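Local coordinates for protein fructose-bisphosphate aldolase (Plasmodium falciparum, PDB 4TR9) that belongs to the class I fructose-bisphosphate aldolases, a family of TIM-barrel enzymes, and binds N'-[(E)-(2,4-dichlorophenyl)methylidene]-3,4-dihydroxybenzohydrazide in a pocket of the barrel, at residues A[48-53]-A[318-323]; A[107-112]-A[148-153]; A[123-128]-A[161-166]. All blocks are in the same frame, centred on the assembly; numbering follows the deposited sequence.

From the N terminus, the chain first passes through 48-53, the end of helix 43-52, whose partner, 318-323 at the end of helix 310-320, follows far later in the sequence. Interaction 1 therefore closes a loop of 264 residues and ties together the helices that follow the first and last strands of the barrel. Interactions 2 and 3 are nested inside that loop. Interaction 2 pairs the neighbouring barrel strands 109-113 and 150-157, whereas interaction 3 joins the loop between strands 118-120 and 128-130 to the one between strand 150-157 and helix 168-187. Their segments alternate along the chain, so the two contacts cross; they lie on opposite sides of the chain's centre, with nearest atoms about 9 Å apart.

Interaction 1: A[48-53]-A[318-323]; sequences KRFDNI and NTWQGK
Ile53 meets the segment 318-323 with CG1 lodged between its own backbone N and carbonyl carbon (chi1 58°) and CD1 running straight on, a shape that lays CD1 against Gln321 and Gly322 and leaves CG2 beside Asn318. On the other helix Trp320 holds CG opposite its backbone N (chi1 178°), which brings the six-membered half of the indole round to Phe50. The contact belongs to the outer layer of a TIM barrel: helix 43-52 follows strand 35-39 and helix 310-320 follows strand 303-308, and these two strands are neighbours where the first and last strands of the barrel close on each other.

The rings of Phe50 and Trp320 do not stack. CE1 of Phe50 comes up to CZ3 of Trp320 at 4.1 Å, at the edge of the indole and near its plane. Ile53 contributes the largest share of the surface buried in this contact. Its CD1 lies 4.0 Å from Gln321 CA and 4.3 Å from Gly322 N, and so rests on backbone just past the helix end, while CG2 lies 3.7 Å from Asn318 OD1, a van der Waals contact. The interface is thus made by van der Waals packing, buried round the two rings and more exposed toward Asn318 and Gln321.

Leu317, just before Asn318 on helix 310-320, also packs on Phe50 and Ile53. Tyr65 of helix 59-70 touches Phe50 and meets the indole of Trp320, its ring plane turned by about 25°.

Gln321 leaves the helix with positive phi, and a type I' turn from Trp320 to Lys323 folds the chain back, closed by Lys323 N to Trp320 O at 3.2 Å. This fold places Gly322 CA over the centre of the Trp320 ring, 3.3 Å above its plane.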
loop_
_atom_site.group_PDB
_atom_site.type_symbol
_atom_site.label_atom_id
_atom_site.label_comp_id
_atom_site.label_asym_id
_atom_site.label_seq_id
_atom_site.Cartn_x
_atom_site.Cartn_y
_atom_site.Cartn_z
ATOM N N LYS A 48 -21.742 8.995 33.650
ATOM C CA LYS A 48 -20.995 8.117 34.543
ATOM C C LYS A 48 -20.104 8.911 35.495
ATOM O O LYS A 48 -19.654 8.392 36.516
ATOM C CB LYS A 48 -20.153 7.127 33.736
ATOM C CG LYS A 48 -20.968 6.246 32.803
ATOM C CD LYS A 48 -20.087 5.249 32.069
ATOM C CE LYS A 48 -20.907 4.385 31.123
ATOM N NZ LYS A 48 -21.983 3.647 31.840
ATOM N N ARG A 49 -19.851 10.171 35.153
ATOM C CA ARG A 49 -19.086 11.060 36.018
ATOM C C ARG A 49 -19.970 11.616 37.129
ATOM O O ARG A 49 -19.576 11.639 38.294
ATOM C CB ARG A 49 -18.471 12.203 35.209
ATOM C CG ARG A 49 -17.579 11.733 34.077
ATOM C CD ARG A 49 -16.428 10.896 34.602
ATOM N NE ARG A 49 -15.905 9.995 33.581
ATOM C CZ ARG A 49 -16.231 8.711 33.482
ATOM N NH1 ARG A 49 -15.709 7.964 32.519
ATOM N NH2 ARG A 49 -17.077 8.172 34.350
ATOM N N PHE A 50 -21.169 12.058 36.761
ATOM C CA PHE A 50 -22.111 12.603 37.730
ATOM C C PHE A 50 -22.607 11.525 38.690
ATOM O O PHE A 50 -22.957 11.814 39.834
ATOM C CB PHE A 50 -23.296 13.260 37.018
ATOM C CG PHE A 50 -22.968 14.585 36.387
ATOM C CD1 PHE A 50 -21.773 15.228 36.669
ATOM C CD2 PHE A 50 -23.860 15.192 35.518
ATOM C CE1 PHE A 50 -21.471 16.448 36.091
ATOM C CE2 PHE A 50 -23.565 16.414 34.938
ATOM C CZ PHE A 50 -22.369 17.041 35.226
ATOM N N ASP A 51 -22.632 10.281 38.218
ATOM C CA ASP A 51 -23.077 9.159 39.038
ATOM C C ASP A 51 -22.103 8.870 40.175
ATOM O O ASP A 51 -22.512 8.474 41.266
ATOM C CB ASP A 51 -23.256 7.905 38.177
ATOM C CG ASP A 51 -24.369 8.051 37.157
ATOM O OD1 ASP A 51 -25.318 8.820 37.416
ATOM O OD2 ASP A 51 -24.291 7.397 36.095
ATOM N N ASN A 52 -20.815 9.070 39.914
ATOM C CA ASN A 52 -19.780 8.811 40.909
ATOM C C ASN A 52 -19.852 9.781 42.084
ATOM O O ASN A 52 -19.585 9.406 43.226
ATOM C CB ASN A 52 -18.395 8.875 40.265
ATOM C CG ASN A 52 -18.186 7.790 39.226
ATOM O OD1 ASN A 52 -18.802 6.726 39.291
ATOM N ND2 ASN A 52 -17.311 8.055 38.262
ATOM N N ILE A 53 -20.211 11.028 41.798
ATOM C CA ILE A 53 -20.348 12.037 42.841
ATOM C C ILE A 53 -21.802 12.181 43.272
ATOM O O ILE A 53 -22.164 13.142 43.951
ATOM C CB ILE A 53 -19.822 13.408 42.378
ATOM C CG1 ILE A 53 -20.559 13.865 41.118
ATOM C CG2 ILE A 53 -18.322 13.346 42.136
ATOM C CD1 ILE A 53 -20.126 15.224 40.615
ATOM N N ASN A 318 -14.993 15.602 42.376
ATOM C CA ASN A 318 -15.074 15.125 43.752
ATOM C C ASN A 318 -15.205 16.270 44.748
ATOM O O ASN A 318 -15.859 16.134 45.782
ATOM C CB ASN A 318 -13.847 14.279 44.098
ATOM C CG ASN A 318 -13.786 12.989 43.304
ATOM O OD1 ASN A 318 -14.813 12.378 43.011
ATOM N ND2 ASN A 318 -12.577 12.569 42.952
ATOM N N THR A 319 -14.580 17.398 44.431
ATOM C CA THR A 319 -14.628 18.569 45.296
ATOM C C THR A 319 -15.945 19.318 45.123
ATOM O O THR A 319 -16.555 19.762 46.096
ATOM C CB THR A 319 -13.454 19.524 45.011
ATOM O OG1 THR A 319 -12.216 18.815 45.143
ATOM C CG2 THR A 319 -13.466 20.695 45.980
ATOM N N TRP A 320 -16.381 19.445 43.874
ATOM C CA TRP A 320 -17.600 20.174 43.546
ATOM C C TRP A 320 -18.850 19.459 44.056
ATOM O O TRP A 320 -19.639 20.038 44.805
ATOM C CB TRP A 320 -17.688 20.382 42.033
ATOM C CG TRP A 320 -18.928 21.080 41.581
ATOM C CD1 TRP A 320 -19.433 22.253 42.064
ATOM C CD2 TRP A 320 -19.814 20.663 40.535
ATOM N NE1 TRP A 320 -20.583 22.585 41.390
ATOM C CE2 TRP A 320 -20.838 21.626 40.445
ATOM C CE3 TRP A 320 -19.841 19.565 39.669
ATOM C CZ2 TRP A 320 -21.879 21.525 39.525
ATOM C CZ3 TRP A 320 -20.876 19.466 38.756
ATOM C CH2 TRP A 320 -21.881 20.440 38.692
ATOM N N GLN A 321 -19.018 18.204 43.646
ATOM C CA GLN A 321 -20.160 17.379 44.042
ATOM C C GLN A 321 -21.506 18.027 43.719
ATOM O O GLN A 321 -22.484 17.837 44.443
ATOM C CB GLN A 321 -20.094 17.050 45.537
ATOM C CG GLN A 321 -19.101 15.955 45.888
ATOM C CD GLN A 321 -19.129 15.597 47.361
ATOM O OE1 GLN A 321 -19.583 16.381 48.194
ATOM N NE2 GLN A 321 -18.647 14.403 47.688
ATOM N N GLY A 322 -21.548 18.790 42.631
ATOM C CA GLY A 322 -22.786 19.390 42.166
ATOM C C GLY A 322 -23.367 20.448 43.085
ATOM O O GLY A 322 -24.558 20.750 43.013
ATOM N N LYS A 323 -22.531 21.015 43.950
ATOM C CA LYS A 323 -22.988 22.037 44.884
ATOM C C LYS A 323 -22.298 23.377 44.635
ATOM O O LYS A 323 -21.084 23.435 44.436
ATOM C CB LYS A 323 -22.763 21.581 46.329
ATOM C CG LYS A 323 -23.519 20.310 46.691
ATOM C CD LYS A 323 -23.587 20.099 48.198
ATOM C CE LYS A 323 -22.207 19.901 48.802
ATOM N NZ LYS A 323 -22.282 19.660 50.271
#

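Interaction 2: A[107-112]-A[148-153]; sequences NIIPGI and ARFAKW. With 38D (N'-[(E)-(2,4-dichlorophenyl)methylidene]-3,4-dihydroxybenzohydrazide), chain K.
The ring of Phe150 lies beneath the backbone of Gly111, whose CA stands 3.6 Å from the ring centroid and 16° off its normal, a CH-pi contact over the face. Because Gly111 carries no side chain, the ring can come this close to its CA. At the rim of the same ring, in its plane, Ile109 CG2 reaches Phe150 CD2 at 3.7 Å. That methyl also touches Arg149 CB at 3.6 Å, the Ile109 and Arg149 side chains crossing at about a right angle. Strands 109-113 and 150-157 are adjacent parallel strands of the TIM barrel, with 79-84 beyond the first and 191-198 beyond the second. They are joined by Arg149 N to Pro110 O, nearly straight at the hydrogen, by Ile112 N to Phe150 O, and by Lys152 N to Ile112 O, each 3.0 Å long. Facing away from the Phe150 ring, Ile112 sets CG2 3.8 Å from Ala148 CB, and Ala151 packs beside it against helix 168-187. Lys152, its chain bent at chi2 and chi3, leaves the pairing for the ligand pocket, where NZ is salt-bridged to Asp40 and stands over the dihydroxyphenyl ring of 38D, 3.0 Å from both O07 and C04.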
loop_
_atom_site.group_PDB
_atom_site.type_symbol
_atom_site.label_atom_id
_atom_site.label_comp_id
_atom_site.label_asym_id
_atom_site.label_seq_id
_atom_site.Cartn_x
_atom_site.Cartn_y
_atom_site.Cartn_z
ATOM N N ASN A 107 -8.532 33.751 27.064
ATOM C CA ASN A 107 -7.547 33.450 26.025
ATOM C C ASN A 107 -7.528 31.963 25.666
ATOM O O ASN A 107 -6.502 31.422 25.253
ATOM C CB ASN A 107 -6.152 33.914 26.469
ATOM C CG ASN A 107 -5.154 33.969 25.325
ATOM O OD1 ASN A 107 -5.530 34.113 24.161
ATOM N ND2 ASN A 107 -3.872 33.850 25.652
ATOM N N ILE A 108 -8.671 31.305 25.826
ATOM C CA ILE A 108 -8.770 29.876 25.548
ATOM C C ILE A 108 -9.480 29.617 24.222
ATOM O O ILE A 108 -10.590 30.100 23.994
ATOM C CB ILE A 108 -9.509 29.133 26.677
ATOM C CG1 ILE A 108 -8.788 29.339 28.010
ATOM C CG2 ILE A 108 -9.618 27.649 26.358
ATOM C CD1 ILE A 108 -9.438 28.626 29.176
ATOM N N ILE A 109 -8.828 28.854 23.352
ATOM C CA ILE A 109 -9.372 28.539 22.036
ATOM C C ILE A 109 -10.405 27.417 22.108
ATOM O O ILE A 109 -10.105 26.323 22.582
ATOM C CB ILE A 109 -8.260 28.128 21.056
ATOM C CG1 ILE A 109 -7.192 29.219 20.969
ATOM C CG2 ILE A 109 -8.838 27.837 19.684
ATOM C CD1 ILE A 109 -6.029 28.857 20.073
ATOM N N PRO A 110 -11.630 27.691 21.635
ATOM C CA PRO A 110 -12.710 26.698 21.613
ATOM C C PRO A 110 -12.429 25.542 20.655
ATOM O O PRO A 110 -12.014 25.765 19.517
ATOM C CB PRO A 110 -13.924 27.508 21.142
ATOM C CG PRO A 110 -13.568 28.936 21.410
ATOM C CD PRO A 110 -12.094 29.016 21.191
ATOM N N GLY A 111 -12.656 24.318 21.122
ATOM C CA GLY A 111 -12.493 23.136 20.296
ATOM C C GLY A 111 -13.765 22.317 20.278
ATOM O O GLY A 111 -14.617 22.472 21.152
ATOM N N ILE A 112 -13.901 21.440 19.290
ATOM C CA ILE A 112 -15.132 20.673 19.139
ATOM C C ILE A 112 -14.881 19.213 18.754
ATOM O O ILE A 112 -14.076 18.911 17.873
ATOM C CB ILE A 112 -16.063 21.332 18.091
ATOM C CG1 ILE A 112 -17.351 20.523 17.920
ATOM C CG2 ILE A 112 -15.345 21.517 16.760
ATOM C CD1 ILE A 112 -18.199 20.454 19.170
ATOM N N ALA A 148 -15.577 27.678 17.211
ATOM C CA ALA A 148 -14.577 26.615 17.220
ATOM C C ALA A 148 -13.458 26.904 16.225
ATOM O O ALA A 148 -13.705 27.411 15.130
ATOM C CB ALA A 148 -15.224 25.273 16.916
ATOM N N ARG A 149 -12.228 26.581 16.611
ATOM C CA ARG A 149 -11.073 26.821 15.755
ATOM C C ARG A 149 -10.236 25.559 15.565
ATOM O O ARG A 149 -9.292 25.545 14.772
ATOM C CB ARG A 149 -10.209 27.946 16.326
ATOM C CG ARG A 149 -10.839 29.326 16.201
ATOM C CD ARG A 149 -11.063 29.685 14.741
ATOM N NE ARG A 149 -11.728 30.975 14.582
ATOM C CZ ARG A 149 -13.043 31.129 14.469
ATOM N NH1 ARG A 149 -13.560 32.342 14.325
ATOM N NH2 ARG A 149 -13.844 30.072 14.501
ATOM N N PHE A 150 -10.579 24.503 16.295
ATOM C CA PHE A 150 -9.941 23.207 16.090
ATOM C C PHE A 150 -10.897 22.071 16.447
ATOM O O PHE A 150 -11.809 22.247 17.254
ATOM C CB PHE A 150 -8.637 23.104 16.896
ATOM C CG PHE A 150 -8.829 23.009 18.387
ATOM C CD1 PHE A 150 -8.862 21.776 19.018
ATOM C CD2 PHE A 150 -8.940 24.154 19.162
ATOM C CE1 PHE A 150 -9.024 21.683 20.390
ATOM C CE2 PHE A 150 -9.099 24.067 20.535
ATOM C CZ PHE A 150 -9.141 22.830 21.148
ATOM N N ALA A 151 -10.690 20.911 15.831
ATOM C CA ALA A 151 -11.594 19.780 16.016
ATOM C C ALA A 151 -10.868 18.547 16.544
ATOM O O ALA A 151 -9.638 18.511 16.591
ATOM C CB ALA A 151 -12.300 19.455 14.708
ATOM N N LYS A 152 -11.638 17.536 16.937
ATOM C CA LYS A 152 -11.069 16.303 17.470
ATOM C C LYS A 152 -11.826 15.075 16.960
ATOM O O LYS A 152 -13.020 15.144 16.673
ATOM C CB LYS A 152 -11.076 16.329 18.998
ATOM C CG LYS A 152 -10.011 15.453 19.633
ATOM C CD LYS A 152 -10.553 14.744 20.855
ATOM C CE LYS A 152 -11.734 13.871 20.478
ATOM N NZ LYS A 152 -12.280 13.140 21.647
ATOM N N TRP A 153 -11.120 13.952 16.865
ATOM C CA TRP A 153 -11.657 12.729 16.276
ATOM C C TRP A 153 -10.934 11.532 16.880
ATOM O O TRP A 153 -9.774 11.274 16.561
ATOM C CB TRP A 153 -11.497 12.775 14.752
ATOM C CG TRP A 153 -11.880 11.539 13.968
ATOM C CD1 TRP A 153 -11.274 10.316 14.009
ATOM C CD2 TRP A 153 -12.906 11.442 12.970
ATOM N NE1 TRP A 153 -11.879 9.456 13.124
ATOM C CE2 TRP A 153 -12.883 10.123 12.473
ATOM C CE3 TRP A 153 -13.855 12.337 12.462
ATOM C CZ2 TRP A 153 -13.767 9.678 11.489
ATOM C CZ3 TRP A 153 -14.731 11.893 11.484
ATOM C CH2 TRP A 153 -14.681 10.576 11.008
HETATM N N12 38D K . -16.182 7.376 25.547
HETATM C C13 38D K . -15.571 6.506 26.513
HETATM C C15 38D K . -17.675 5.166 26.442
HETATM C C17 38D K . -17.713 2.811 26.873
HETATM C C20 38D K . -15.631 3.995 26.969
HETATM C C01 38D K . -13.096 10.323 24.889
HETATM C C02 38D K . -12.065 11.250 24.740
HETATM O O03 38D K . -10.713 10.844 24.709
HETATM C C04 38D K . -12.371 12.599 24.623
HETATM C C05 38D K . -13.689 13.018 24.650
HETATM C C06 38D K . -14.713 12.099 24.798
HETATM O O07 38D K . -11.345 13.560 24.473
HETATM C C08 38D K . -14.415 10.758 24.908
HETATM C C09 38D K . -15.576 9.773 25.081
HETATM O O10 38D K . -16.733 10.172 25.010
HETATM N N11 38D K . -15.252 8.397 25.339
HETATM C C14 38D K . -16.308 5.177 26.643
HETATM C C16 38D K . -18.383 3.980 26.554
HETATM CL CL1 38D K . -18.627 1.336 27.007
HETATM C C19 38D K . -16.344 2.808 27.080
HETATM CL CL2 38D K . -13.908 3.969 27.234
#

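Interaction 3: A[123-128]-A[161-166]; sequences CTDEEK and TAKGKP
A salt-bridge network of Asp125, Lys163 and Lys165 joins two loops at the periphery of the TIM barrel, one linking the small antiparallel strands 118-120 and 128-130, the other running from strand 150-157 to helix 168-187. Both lysines converge on one carboxylate oxygen. Lys163 NZ reaches Asp125 OD2 at 3.0 Å on its syn side, 18° from the carboxylate plane, whereas Lys165 NZ comes down on the same atom at 2.9 Å from well above that plane. Lys165 NZ also donates to the backbone O of Asp125 at 2.8 Å, in the carbonyl plane, and is therefore gripped twice by one residue. Asp125 CG sits opposite its backbone N (chi1 -174°), beside the carbonyl carbon, which sets OD2 on the side of the main-chain O, so that Lys165 NZ can reach both. The residue is also the centre of an inverse gamma turn. Two positive ends close to one carboxylate would be expected to favour its charged form.

The extended chain of Lys165 crosses Asp125 at about a right angle, and nearer its root it passes Glu127, whose OE2 lies 3.6 Å from Lys165 CG and 3.4 Å from Pro166 CA. Glu127 OE1 is hydrogen-bonded to Thr167. The peptide bond before Pro166 is cis.

Asp125 packs on Lys12 of a second subunit, and Pro166 O is hydrogen-bonded to Tyr7 OH of a third. Within the chain, Thr124 rests on Leu169 and Pro166 on Ile171 of helix 168-187, and Pro166 also touches Val212 of helix 206-226.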
loop_
_atom_site.group_PDB
_atom_site.type_symbol
_atom_site.label_atom_id
_atom_site.label_comp_id
_atom_site.label_asym_id
_atom_site.label_seq_id
_atom_site.Cartn_x
_atom_site.Cartn_y
_atom_site.Cartn_z
ATOM N N CYS A 123 -15.781 -8.726 10.073
ATOM C CA CYS A 123 -14.676 -9.659 9.852
ATOM C C CYS A 123 -13.488 -9.380 10.770
ATOM O O CYS A 123 -12.351 -9.720 10.448
ATOM C CB CYS A 123 -14.227 -9.621 8.387
ATOM S SG CYS A 123 -15.559 -9.926 7.205
ATOM N N THR A 124 -13.758 -8.753 11.910
ATOM C CA THR A 124 -12.740 -8.545 12.934
ATOM C C THR A 124 -13.294 -8.931 14.298
ATOM O O THR A 124 -14.502 -9.109 14.455
ATOM C CB THR A 124 -12.248 -7.081 12.985
ATOM O OG1 THR A 124 -13.337 -6.217 13.332
ATOM C CG2 THR A 124 -11.669 -6.655 11.644
ATOM N N ASP A 125 -12.411 -9.060 15.281
ATOM C CA ASP A 125 -12.834 -9.407 16.632
ATOM C C ASP A 125 -13.166 -8.149 17.427
ATOM O O ASP A 125 -12.405 -7.734 18.300
ATOM C CB ASP A 125 -11.753 -10.221 17.344
ATOM C CG ASP A 125 -12.201 -10.722 18.703
ATOM O OD1 ASP A 125 -13.418 -10.940 18.887
ATOM O OD2 ASP A 125 -11.338 -10.895 19.588
ATOM N N GLU A 126 -14.308 -7.548 17.101
ATOM C CA GLU A 126 -14.807 -6.357 17.783
ATOM C C GLU A 126 -13.815 -5.194 17.779
ATOM O O GLU A 126 -13.782 -4.397 18.716
ATOM C CB GLU A 126 -15.197 -6.693 19.226
ATOM C CG GLU A 126 -16.337 -7.690 19.346
ATOM C CD GLU A 126 -16.723 -7.962 20.787
ATOM O OE1 GLU A 126 -16.047 -7.435 21.696
ATOM O OE2 GLU A 126 -17.703 -8.702 21.011
ATOM N N GLU A 127 -13.008 -5.099 16.727
ATOM C CA GLU A 127 -12.120 -3.954 16.567
ATOM C C GLU A 127 -12.914 -2.772 16.021
ATOM O O GLU A 127 -13.692 -2.916 15.079
ATOM C CB GLU A 127 -10.943 -4.298 15.653
ATOM C CG GLU A 127 -9.999 -5.332 16.248
ATOM C CD GLU A 127 -8.720 -5.490 15.450
ATOM O OE1 GLU A 127 -8.789 -5.964 14.297
ATOM O OE2 GLU A 127 -7.645 -5.132 15.977
ATOM N N LYS A 128 -12.712 -1.603 16.619
ATOM C CA LYS A 128 -13.598 -0.466 16.400
ATOM C C LYS A 128 -13.228 0.408 15.205
ATOM O O LYS A 128 -12.070 0.472 14.790
ATOM C CB LYS A 128 -13.643 0.401 17.660
ATOM C CG LYS A 128 -13.996 -0.362 18.925
ATOM C CD LYS A 128 -15.350 -1.036 18.800
ATOM C CE LYS A 128 -15.706 -1.798 20.065
ATOM N NZ LYS A 128 -17.023 -2.481 19.941
ATOM N N THR A 161 -1.672 -9.412 21.377
ATOM C CA THR A 161 -0.701 -10.147 20.572
ATOM C C THR A 161 -1.149 -11.570 20.253
ATOM O O THR A 161 -0.837 -12.102 19.186
ATOM C CB THR A 161 0.665 -10.205 21.276
ATOM O OG1 THR A 161 0.528 -10.884 22.530
ATOM C CG2 THR A 161 1.195 -8.802 21.520
ATOM N N ALA A 162 -1.879 -12.181 21.181
ATOM C CA ALA A 162 -2.394 -13.529 20.980
ATOM C C ALA A 162 -3.399 -13.561 19.834
ATOM O O ALA A 162 -3.456 -14.526 19.074
ATOM C CB ALA A 162 -3.029 -14.050 22.260
ATOM N N LYS A 163 -4.186 -12.496 19.713
ATOM C CA LYS A 163 -5.178 -12.391 18.649
ATOM C C LYS A 163 -4.670 -11.521 17.505
ATOM O O LYS A 163 -5.419 -11.189 16.585
ATOM C CB LYS A 163 -6.494 -11.829 19.193
ATOM C CG LYS A 163 -7.185 -12.734 20.199
ATOM C CD LYS A 163 -8.515 -12.152 20.647
ATOM C CE LYS A 163 -9.238 -13.094 21.595
ATOM N NZ LYS A 163 -10.561 -12.556 22.015
ATOM N N GLY A 164 -3.395 -11.152 17.571
ATOM C CA GLY A 164 -2.774 -10.358 16.527
ATOM C C GLY A 164 -3.324 -8.948 16.421
ATOM O O GLY A 164 -3.254 -8.325 15.362
ATOM N N LYS A 165 -3.873 -8.443 17.522
ATOM C CA LYS A 165 -4.408 -7.087 17.553
ATOM C C LYS A 165 -3.314 -6.074 17.884
ATOM O O LYS A 165 -2.478 -6.322 18.752
ATOM C CB LYS A 165 -5.546 -6.982 18.570
ATOM C CG LYS A 165 -6.762 -7.830 18.244
ATOM C CD LYS A 165 -7.865 -7.610 19.267
ATOM C CE LYS A 165 -9.082 -8.462 18.959
ATOM N NZ LYS A 165 -10.178 -8.243 19.941
ATOM N N PRO A 166 -3.320 -4.920 17.194
ATOM C CA PRO A 166 -4.281 -4.564 16.144
ATOM C C PRO A 166 -3.921 -5.149 14.779
ATOM O O PRO A 166 -2.756 -5.123 14.381
ATOM C CB PRO A 166 -4.204 -3.038 16.114
ATOM C CG PRO A 166 -2.800 -2.742 16.505
ATOM C CD PRO A 166 -2.406 -3.805 17.501
#